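Local coordinates for protein DNA polymerase (Pyrobaculum calidifontis, PDB 5MDN) that probably catalyses DNA-templated DNA synthesis, adding deoxyribonucleotides from their triphosphates to a growing strand and releasing diphosphate, at residues R164-V172 and Y332-L341; V191-F201 and G214-F222. All blocks are in the same frame, centred on the assembly; numbering follows the deposited sequence.

Contact 1: residues R164-V172 and Y332-L341; sequences RVLAFDIEV and YVLDDVRSTL
D169 reaches from strand 165-172 onto helix 332-341, which runs roughly antiparallel to the strand (146° between directions). Its CB lies against V337, with CB 4.2 Å from V337 CB. CG, turned anti to the backbone N (chi1 -168°), then comes over D336, 3.6 Å from D336 CB. Beyond it OD1 stays at the same methylene, while OD2 arrives 3.3 Å from D336 OD2, the two carboxylate planes 61° apart. No hydrogen bond joins these two acceptors; the other oxygen of D336, OD1, forms a salt bridge with R308. E171, bent at chi2, lays CG against V333 CG2 (3.6 Å) and brings OE2 to the edge of the Y332 ring, 3.6 Å from CE2. D336 OD2 sits above one face of that same ring. Farther along, the contact is apolar: A167 CB rests on L341 CB at 3.8 Å and also meets the V337 and T340 methyls. D169, with D236, belongs to a magnesium site, and a nearby ion, about 3 Å from the D169 side chain, would probably offset the repulsion among the carboxylates. The D-I-E and Y-x-x-x-D motifs meeting here are consistent with the 3'-5' exonuclease site of family B polymerases.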
loop_
_atom_site.group_PDB
_atom_site.type_symbol
_atom_site.label_atom_id
_atom_site.label_comp_id
_atom_site.label_asym_id
_atom_site.label_seq_id
_atom_site.Cartn_x
_atom_site.Cartn_y
_atom_site.Cartn_z
ATOM N N ARG A 164 19.549 11.323 4.350
ATOM C CA ARG A 164 20.024 10.482 5.440
ATOM C C ARG A 164 18.900 9.523 5.819
ATOM O O ARG A 164 17.876 9.940 6.369
ATOM C CB ARG A 164 20.464 11.334 6.628
ATOM C CG ARG A 164 21.691 12.192 6.348
ATOM C CD ARG A 164 22.301 12.731 7.634
ATOM N NE ARG A 164 21.506 13.804 8.226
ATOM C CZ ARG A 164 21.544 15.074 7.829
ATOM N NH1 ARG A 164 22.340 15.439 6.832
ATOM N NH2 ARG A 164 20.784 15.979 8.427
ATOM N N VAL A 165 19.095 8.240 5.524
ATOM C CA VAL A 165 18.085 7.211 5.730
ATOM C C VAL A 165 18.473 6.376 6.940
ATOM O O VAL A 165 19.648 6.027 7.119
ATOM C CB VAL A 165 17.928 6.330 4.475
ATOM C CG1 VAL A 165 16.785 5.347 4.647
ATOM C CG2 VAL A 165 17.714 7.197 3.242
ATOM N N LEU A 166 17.484 6.059 7.772
ATOM C CA LEU A 166 17.679 5.237 8.959
ATOM C C LEU A 166 16.666 4.102 8.947
ATOM O O LEU A 166 15.455 4.347 8.966
ATOM C CB LEU A 166 17.528 6.067 10.236
ATOM C CG LEU A 166 17.649 5.280 11.543
ATOM C CD1 LEU A 166 19.095 5.221 12.001
ATOM C CD2 LEU A 166 16.754 5.865 12.624
ATOM N N ALA A 167 17.162 2.869 8.912
ATOM C CA ALA A 167 16.342 1.684 9.106
ATOM C C ALA A 167 16.411 1.255 10.567
ATOM O O ALA A 167 17.449 1.385 11.220
ATOM C CB ALA A 167 16.801 0.543 8.197
ATOM N N PHE A 168 15.295 0.744 11.079
ATOM C CA PHE A 168 15.260 0.285 12.458
ATOM C C PHE A 168 14.327 -0.910 12.580
ATOM O O PHE A 168 13.322 -1.014 11.869
ATOM C CB PHE A 168 14.835 1.410 13.414
ATOM C CG PHE A 168 13.346 1.595 13.523
ATOM C CD1 PHE A 168 12.632 2.230 12.520
ATOM C CD2 PHE A 168 12.664 1.150 14.644
ATOM C CE1 PHE A 168 11.262 2.406 12.629
ATOM C CE2 PHE A 168 11.295 1.323 14.758
ATOM C CZ PHE A 168 10.594 1.951 13.750
ATOM N N ASP A 169 14.683 -1.814 13.490
ATOM C CA ASP A 169 13.902 -3.005 13.783
ATOM C C ASP A 169 13.904 -3.219 15.289
ATOM O O ASP A 169 14.862 -2.856 15.976
ATOM C CB ASP A 169 14.469 -4.236 13.058
ATOM C CG ASP A 169 13.527 -5.419 13.093
ATOM O OD1 ASP A 169 12.469 -5.362 12.432
ATOM O OD2 ASP A 169 13.846 -6.409 13.783
ATOM N N ILE A 170 12.825 -3.813 15.802
ATOM C CA ILE A 170 12.709 -4.103 17.224
ATOM C C ILE A 170 12.267 -5.546 17.417
ATOM O O ILE A 170 11.694 -6.175 16.525
ATOM C CB ILE A 170 11.724 -3.156 17.948
ATOM C CG1 ILE A 170 10.277 -3.560 17.655
ATOM C CG2 ILE A 170 11.961 -1.707 17.545
ATOM C CD1 ILE A 170 9.257 -2.788 18.461
ATOM N N GLU A 171 12.555 -6.068 18.608
ATOM C CA GLU A 171 11.980 -7.321 19.073
ATOM C C GLU A 171 11.558 -7.170 20.527
ATOM O O GLU A 171 12.291 -6.600 21.340
ATOM C CB GLU A 171 12.961 -8.489 18.919
ATOM C CG GLU A 171 13.207 -8.905 17.473
ATOM C CD GLU A 171 11.942 -9.341 16.750
ATOM O OE1 GLU A 171 10.983 -9.784 17.417
ATOM O OE2 GLU A 171 11.904 -9.231 15.505
ATOM N N VAL A 172 10.371 -7.678 20.843
ATOM C CA VAL A 172 9.722 -7.466 22.131
ATOM C C VAL A 172 9.562 -8.819 22.809
ATOM O O VAL A 172 9.221 -9.806 22.150
ATOM C CB VAL A 172 8.364 -6.754 21.961
ATOM C CG1 VAL A 172 7.597 -6.744 23.265
ATOM C CG2 VAL A 172 8.566 -5.338 21.441
ATOM N N TYR A 332 19.634 -12.472 14.129
ATOM C CA TYR A 332 18.279 -12.407 13.594
ATOM C C TYR A 332 17.822 -10.957 13.472
ATOM O O TYR A 332 17.242 -10.557 12.456
ATOM C CB TYR A 332 17.329 -13.207 14.488
ATOM C CG TYR A 332 15.863 -13.096 14.119
ATOM C CD1 TYR A 332 15.340 -13.802 13.041
ATOM C CD2 TYR A 332 15.001 -12.296 14.859
ATOM C CE1 TYR A 332 14.000 -13.702 12.706
ATOM C CE2 TYR A 332 13.663 -12.193 14.532
ATOM C CZ TYR A 332 13.168 -12.899 13.454
ATOM O OH TYR A 332 11.836 -12.800 13.122
ATOM N N VAL A 333 18.071 -10.158 14.511
ATOM C CA VAL A 333 17.693 -8.749 14.482
ATOM C C VAL A 333 18.519 -7.991 13.445
ATOM O O VAL A 333 17.998 -7.116 12.742
ATOM C CB VAL A 333 17.830 -8.144 15.892
ATOM C CG1 VAL A 333 17.764 -6.638 15.840
ATOM C CG2 VAL A 333 16.755 -8.694 16.810
ATOM N N LEU A 334 19.812 -8.315 13.322
ATOM C CA LEU A 334 20.643 -7.641 12.325
ATOM C C LEU A 334 20.217 -8.000 10.907
ATOM O O LEU A 334 20.191 -7.135 10.026
ATOM C CB LEU A 334 22.124 -7.975 12.522
ATOM C CG LEU A 334 22.968 -7.169 13.515
ATOM C CD1 LEU A 334 22.804 -5.674 13.268
ATOM C CD2 LEU A 334 22.655 -7.514 14.955
ATOM N N ASP A 335 19.885 -9.270 10.665
ATOM C CA ASP A 335 19.402 -9.656 9.345
ATOM C C ASP A 335 18.071 -8.992 9.018
ATOM O O ASP A 335 17.773 -8.745 7.844
ATOM C CB ASP A 335 19.286 -11.177 9.251
ATOM C CG ASP A 335 20.638 -11.859 9.157
ATOM O OD1 ASP A 335 21.608 -11.196 8.730
ATOM O OD2 ASP A 335 20.734 -13.054 9.508
ATOM N N ASP A 336 17.256 -8.704 10.035
ATOM C CA ASP A 336 16.034 -7.937 9.815
ATOM C C ASP A 336 16.349 -6.528 9.326
ATOM O O ASP A 336 15.867 -6.097 8.273
ATOM C CB ASP A 336 15.204 -7.889 11.099
ATOM C CG ASP A 336 14.384 -9.146 11.316
ATOM O OD1 ASP A 336 14.116 -9.861 10.330
ATOM O OD2 ASP A 336 13.998 -9.416 12.473
ATOM N N VAL A 337 17.161 -5.789 10.090
ATOM C CA VAL A 337 17.422 -4.390 9.758
ATOM C C VAL A 337 18.259 -4.270 8.488
ATOM O O VAL A 337 18.105 -3.308 7.726
ATOM C CB VAL A 337 18.078 -3.668 10.953
ATOM C CG1 VAL A 337 19.510 -4.148 11.173
ATOM C CG2 VAL A 337 18.036 -2.160 10.755
ATOM N N ARG A 338 19.150 -5.233 8.228
ATOM C CA ARG A 338 19.900 -5.211 6.976
ATOM C C ARG A 338 18.984 -5.455 5.784
ATOM O O ARG A 338 19.164 -4.848 4.722
ATOM C CB ARG A 338 21.032 -6.238 7.013
ATOM C CG ARG A 338 22.280 -5.740 7.727
ATOM C CD ARG A 338 23.042 -6.868 8.407
ATOM N NE ARG A 338 24.475 -6.590 8.476
ATOM C CZ ARG A 338 25.320 -7.217 9.288
ATOM N NH1 ARG A 338 24.877 -8.160 10.110
ATOM N NH2 ARG A 338 26.608 -6.899 9.282
ATOM N N SER A 339 18.003 -6.349 5.935
ATOM C CA SER A 339 17.005 -6.534 4.886
ATOM C C SER A 339 16.129 -5.295 4.734
ATOM O O SER A 339 15.770 -4.915 3.612
ATOM C CB SER A 339 16.152 -7.764 5.188
ATOM O OG SER A 339 16.930 -8.947 5.141
ATOM N N THR A 340 15.762 -4.663 5.853
ATOM C CA THR A 340 14.900 -3.484 5.799
ATOM C C THR A 340 15.559 -2.357 5.013
ATOM O O THR A 340 14.937 -1.750 4.134
ATOM C CB THR A 340 14.553 -3.024 7.215
ATOM O OG1 THR A 340 13.836 -4.061 7.896
ATOM C CG2 THR A 340 13.694 -1.767 7.170
ATOM N N LEU A 341 16.825 -2.061 5.315
ATOM C CA LEU A 341 17.541 -1.054 4.540
ATOM C C LEU A 341 17.804 -1.532 3.119
ATOM O O LEU A 341 17.854 -0.717 2.190
ATOM C CB LEU A 341 18.853 -0.684 5.234
ATOM C CG LEU A 341 19.586 0.523 4.645
ATOM C CD1 LEU A 341 18.694 1.753 4.683
ATOM C CD2 LEU A 341 20.891 0.785 5.381
#

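Contact 2: residues V191-F201 and G214-F222; sequences VKTSDGREEVF and GFVDFVKEF
F201 lays one ring face over G214 at one end of this contact, and T193 sits over the F222 ring at the other. Three CH-pi contacts tie the hairpin to helix 214-222: G214 CA stands 4.0 Å from the F201 ring centroid, V191 CG2 3.9 Å from that of F218, and T193 CB 4.3 Å from that of F222. F218, its CG anti to the backbone N (chi1 -168°), points its ring into the hairpin. F201 CZ also touches F218 CB, so cutting F201 back to an alanine would probably strip G214 and F218 of this aromatic cover and open a gap. At ring edges, T193 CG2 lies in the plane of F218, 3.6 Å from CE2, and V191 CG1 meets F215. D195 OD2 approaches the F222 edge, 3.4 Å from CE1, and forms a salt bridge with R197 NH2, whose guanidinium presents a face to F222 CD1. T193 OG1 accepts from G196 N, three residues on, as in an ST motif, and also from R197 N. Hairpin strands 186-193 and 198-202, at one edge of the mixed sheet and followed by the helix packed on them, form the arrangement of the RNase H-like fold of the exonuclease domain.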
loop_
_atom_site.group_PDB
_atom_site.type_symbol
_atom_site.label_atom_id
_atom_site.label_comp_id
_atom_site.label_asym_id
_atom_site.label_seq_id
_atom_site.Cartn_x
_atom_site.Cartn_y
_atom_site.Cartn_z
ATOM N N VAL A 191 19.540 -0.477 14.586
ATOM C CA VAL A 191 19.437 0.612 13.627
ATOM C C VAL A 191 20.530 0.439 12.582
ATOM O O VAL A 191 21.635 -0.020 12.893
ATOM C CB VAL A 191 19.542 1.998 14.304
ATOM C CG1 VAL A 191 18.406 2.202 15.296
ATOM C CG2 VAL A 191 20.890 2.160 15.001
ATOM N N LYS A 192 20.210 0.780 11.335
ATOM C CA LYS A 192 21.180 0.786 10.252
ATOM C C LYS A 192 20.947 2.034 9.415
ATOM O O LYS A 192 19.809 2.482 9.252
ATOM C CB LYS A 192 21.079 -0.481 9.389
ATOM C CG LYS A 192 22.225 -0.654 8.402
ATOM C CD LYS A 192 22.159 -1.996 7.690
ATOM C CE LYS A 192 23.141 -2.054 6.529
ATOM N NZ LYS A 192 24.555 -2.117 6.987
ATOM N N THR A 193 22.032 2.588 8.881
ATOM C CA THR A 193 22.021 3.930 8.323
ATOM C C THR A 193 22.618 3.919 6.923
ATOM O O THR A 193 23.383 3.025 6.555
ATOM C CB THR A 193 22.808 4.925 9.195
ATOM O OG1 THR A 193 24.214 4.728 8.999
ATOM C CG2 THR A 193 22.480 4.734 10.667
ATOM N N SER A 194 22.249 4.936 6.144
ATOM C CA SER A 194 22.784 5.060 4.793
ATOM C C SER A 194 24.269 5.402 4.804
ATOM O O SER A 194 24.974 5.104 3.833
ATOM C CB SER A 194 21.999 6.117 4.017
ATOM O OG SER A 194 21.921 7.330 4.743
ATOM N N ASP A 195 24.755 6.045 5.870
ATOM C CA ASP A 195 26.193 6.237 6.032
ATOM C C ASP A 195 26.930 4.903 6.023
ATOM O O ASP A 195 27.965 4.754 5.364
ATOM C CB ASP A 195 26.483 7.001 7.325
ATOM C CG ASP A 195 26.184 8.482 7.212
ATOM O OD1 ASP A 195 25.885 8.947 6.091
ATOM O OD2 ASP A 195 26.252 9.179 8.247
ATOM N N GLY A 196 26.405 3.919 6.753
ATOM C CA GLY A 196 27.083 2.648 6.905
ATOM C C GLY A 196 27.144 2.187 8.347
ATOM O O GLY A 196 27.744 1.148 8.648
ATOM N N ARG A 197 26.536 2.951 9.250
ATOM C CA ARG A 197 26.548 2.605 10.663
ATOM C C ARG A 197 25.514 1.529 10.971
ATOM O O ARG A 197 24.450 1.456 10.349
ATOM C CB ARG A 197 26.261 3.832 11.533
ATOM C CG ARG A 197 27.168 5.031 11.302
ATOM C CD ARG A 197 26.792 6.144 12.270
ATOM N NE ARG A 197 26.945 7.479 11.702
ATOM C CZ ARG A 197 26.485 8.586 12.277
ATOM N NH1 ARG A 197 25.844 8.516 13.437
ATOM N NH2 ARG A 197 26.667 9.764 11.696
ATOM N N GLU A 198 25.843 0.687 11.952
ATOM C CA GLU A 198 24.881 -0.213 12.569
ATOM C C GLU A 198 25.136 -0.266 14.066
ATOM O O GLU A 198 26.290 -0.276 14.502
ATOM C CB GLU A 198 24.976 -1.639 12.008
ATOM C CG GLU A 198 25.005 -1.765 10.496
ATOM C CD GLU A 198 25.009 -3.215 10.048
ATOM O OE1 GLU A 198 24.710 -4.092 10.887
ATOM O OE2 GLU A 198 25.312 -3.481 8.867
ATOM N N GLU A 199 24.058 -0.326 14.845
ATOM C CA GLU A 199 24.147 -0.495 16.288
ATOM C C GLU A 199 22.903 -1.216 16.781
ATOM O O GLU A 199 21.822 -1.097 16.197
ATOM C CB GLU A 199 24.310 0.832 17.046
ATOM C CG GLU A 199 25.713 1.417 17.000
ATOM C CD GLU A 199 25.915 2.530 18.008
ATOM O OE1 GLU A 199 24.969 2.826 18.769
ATOM O OE2 GLU A 199 27.023 3.105 18.043
ATOM N N VAL A 200 23.073 -1.971 17.863
ATOM C CA VAL A 200 21.990 -2.705 18.506
ATOM C C VAL A 200 21.989 -2.335 19.980
ATOM O O VAL A 200 22.990 -2.544 20.677
ATOM C CB VAL A 200 22.135 -4.225 18.334
ATOM C CG1 VAL A 200 20.861 -4.926 18.781
ATOM C CG2 VAL A 200 22.461 -4.566 16.893
ATOM N N PHE A 201 20.875 -1.790 20.453
ATOM C CA PHE A 201 20.698 -1.467 21.861
ATOM C C PHE A 201 19.934 -2.608 22.519
ATOM O O PHE A 201 18.767 -2.851 22.191
ATOM C CB PHE A 201 19.957 -0.141 22.028
ATOM C CG PHE A 201 20.526 0.984 21.212
ATOM C CD1 PHE A 201 21.703 1.609 21.591
ATOM C CD2 PHE A 201 19.879 1.423 20.071
ATOM C CE1 PHE A 201 22.225 2.650 20.840
ATOM C CE2 PHE A 201 20.394 2.460 19.318
ATOM C CZ PHE A 201 21.568 3.074 19.702
ATOM N N GLY A 214 18.797 5.004 24.070
ATOM C CA GLY A 214 19.781 4.884 23.006
ATOM C C GLY A 214 19.196 5.128 21.627
ATOM O O GLY A 214 19.835 5.754 20.775
ATOM N N PHE A 215 17.984 4.624 21.381
ATOM C CA PHE A 215 17.320 4.867 20.103
ATOM C C PHE A 215 17.081 6.357 19.883
ATOM O O PHE A 215 17.402 6.900 18.819
ATOM C CB PHE A 215 16.005 4.092 20.036
ATOM C CG PHE A 215 15.250 4.284 18.751
ATOM C CD1 PHE A 215 15.885 4.137 17.528
ATOM C CD2 PHE A 215 13.902 4.602 18.767
ATOM C CE1 PHE A 215 15.188 4.312 16.343
ATOM C CE2 PHE A 215 13.201 4.778 17.588
ATOM C CZ PHE A 215 13.844 4.632 16.375
ATOM N N VAL A 216 16.502 7.032 20.880
ATOM C CA VAL A 216 16.196 8.456 20.749
ATOM C C VAL A 216 17.473 9.257 20.519
ATOM O O VAL A 216 17.529 10.132 19.648
ATOM C CB VAL A 216 15.427 8.955 21.986
ATOM C CG1 VAL A 216 15.249 10.459 21.922
ATOM C CG2 VAL A 216 14.077 8.265 22.084
ATOM N N ASP A 217 18.518 8.970 21.300
ATOM C CA ASP A 217 19.774 9.701 21.148
ATOM C C ASP A 217 20.394 9.468 19.776
ATOM O O ASP A 217 20.980 10.387 19.191
ATOM C CB ASP A 217 20.751 9.308 22.256
ATOM C CG ASP A 217 20.416 9.955 23.585
ATOM O OD1 ASP A 217 19.943 11.111 23.574
ATOM O OD2 ASP A 217 20.633 9.314 24.637
ATOM N N PHE A 218 20.281 8.247 19.245
ATOM C CA PHE A 218 20.860 7.965 17.934
ATOM C C PHE A 218 20.129 8.723 16.830
ATOM O O PHE A 218 20.766 9.268 15.921
ATOM C CB PHE A 218 20.845 6.462 17.656
ATOM C CG PHE A 218 21.670 6.064 16.461
ATOM C CD1 PHE A 218 23.013 5.753 16.604
ATOM C CD2 PHE A 218 21.107 6.006 15.196
ATOM C CE1 PHE A 218 23.777 5.390 15.512
ATOM C CE2 PHE A 218 21.868 5.644 14.100
ATOM C CZ PHE A 218 23.203 5.335 14.258
ATOM N N VAL A 219 18.794 8.748 16.879
ATOM C CA VAL A 219 18.027 9.481 15.874
ATOM C C VAL A 219 18.387 10.960 15.905
ATOM O O VAL A 219 18.578 11.591 14.858
ATOM C CB VAL A 219 16.517 9.257 16.086
ATOM C CG1 VAL A 219 15.707 10.154 15.159
ATOM C CG2 VAL A 219 16.161 7.796 15.861
ATOM N N LYS A 220 18.497 11.534 17.104
ATOM C CA LYS A 220 18.906 12.930 17.220
ATOM C C LYS A 220 20.354 13.119 16.783
ATOM O O LYS A 220 20.704 14.164 16.220
ATOM C CB LYS A 220 18.713 13.411 18.659
ATOM C CG LYS A 220 17.270 13.396 19.141
ATOM C CD LYS A 220 17.144 14.065 20.499
ATOM C CE LYS A 220 17.943 13.323 21.555
ATOM N NZ LYS A 220 17.717 13.881 22.917
ATOM N N GLU A 221 21.201 12.120 17.033
ATOM C CA GLU A 221 22.614 12.218 16.683
ATOM C C GLU A 221 22.796 12.153 15.170
ATOM O O GLU A 221 23.505 12.976 14.579
ATOM C CB GLU A 221 23.384 11.083 17.371
ATOM C CG GLU A 221 24.903 11.143 17.299
ATOM C CD GLU A 221 25.451 12.340 18.054
ATOM O OE1 GLU A 221 24.801 12.754 19.041
ATOM O OE2 GLU A 221 26.520 12.862 17.673
ATOM N N PHE A 222 22.149 11.176 14.526
ATOM C CA PHE A 222 22.265 10.986 13.083
ATOM C C PHE A 222 21.441 12.005 12.299
ATOM O O PHE A 222 21.856 12.435 11.216
ATOM C CB PHE A 222 21.845 9.560 12.721
ATOM C CG PHE A 222 21.828 9.279 11.246
ATOM C CD1 PHE A 222 22.951 9.505 10.467
ATOM C CD2 PHE A 222 20.690 8.772 10.641
ATOM C CE1 PHE A 222 22.933 9.240 9.110
ATOM C CE2 PHE A 222 20.668 8.505 9.287
ATOM C CZ PHE A 222 21.791 8.738 8.521
#

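In the fold
Both contacts build on one mixed sheet, in which strands 165-172 and 186-193 are antiparallel neighbours, joined by backbone pairing such as A167 N to K192 O. They use opposite faces. Helix 326-356 covers the face in contact 1, while helix 209-222 covers the other in contact 2, where F215 also meets the ring of F168 and F218 touches L166. Contact 1 is buried and combines aliphatic side chains with a carboxylate cluster near magnesium. Contact 2 lies farther from the centre of the chain and is partly buried; its aromatic core grades into exposed charged residues at the hairpin turn, and no metal-binding residue takes part.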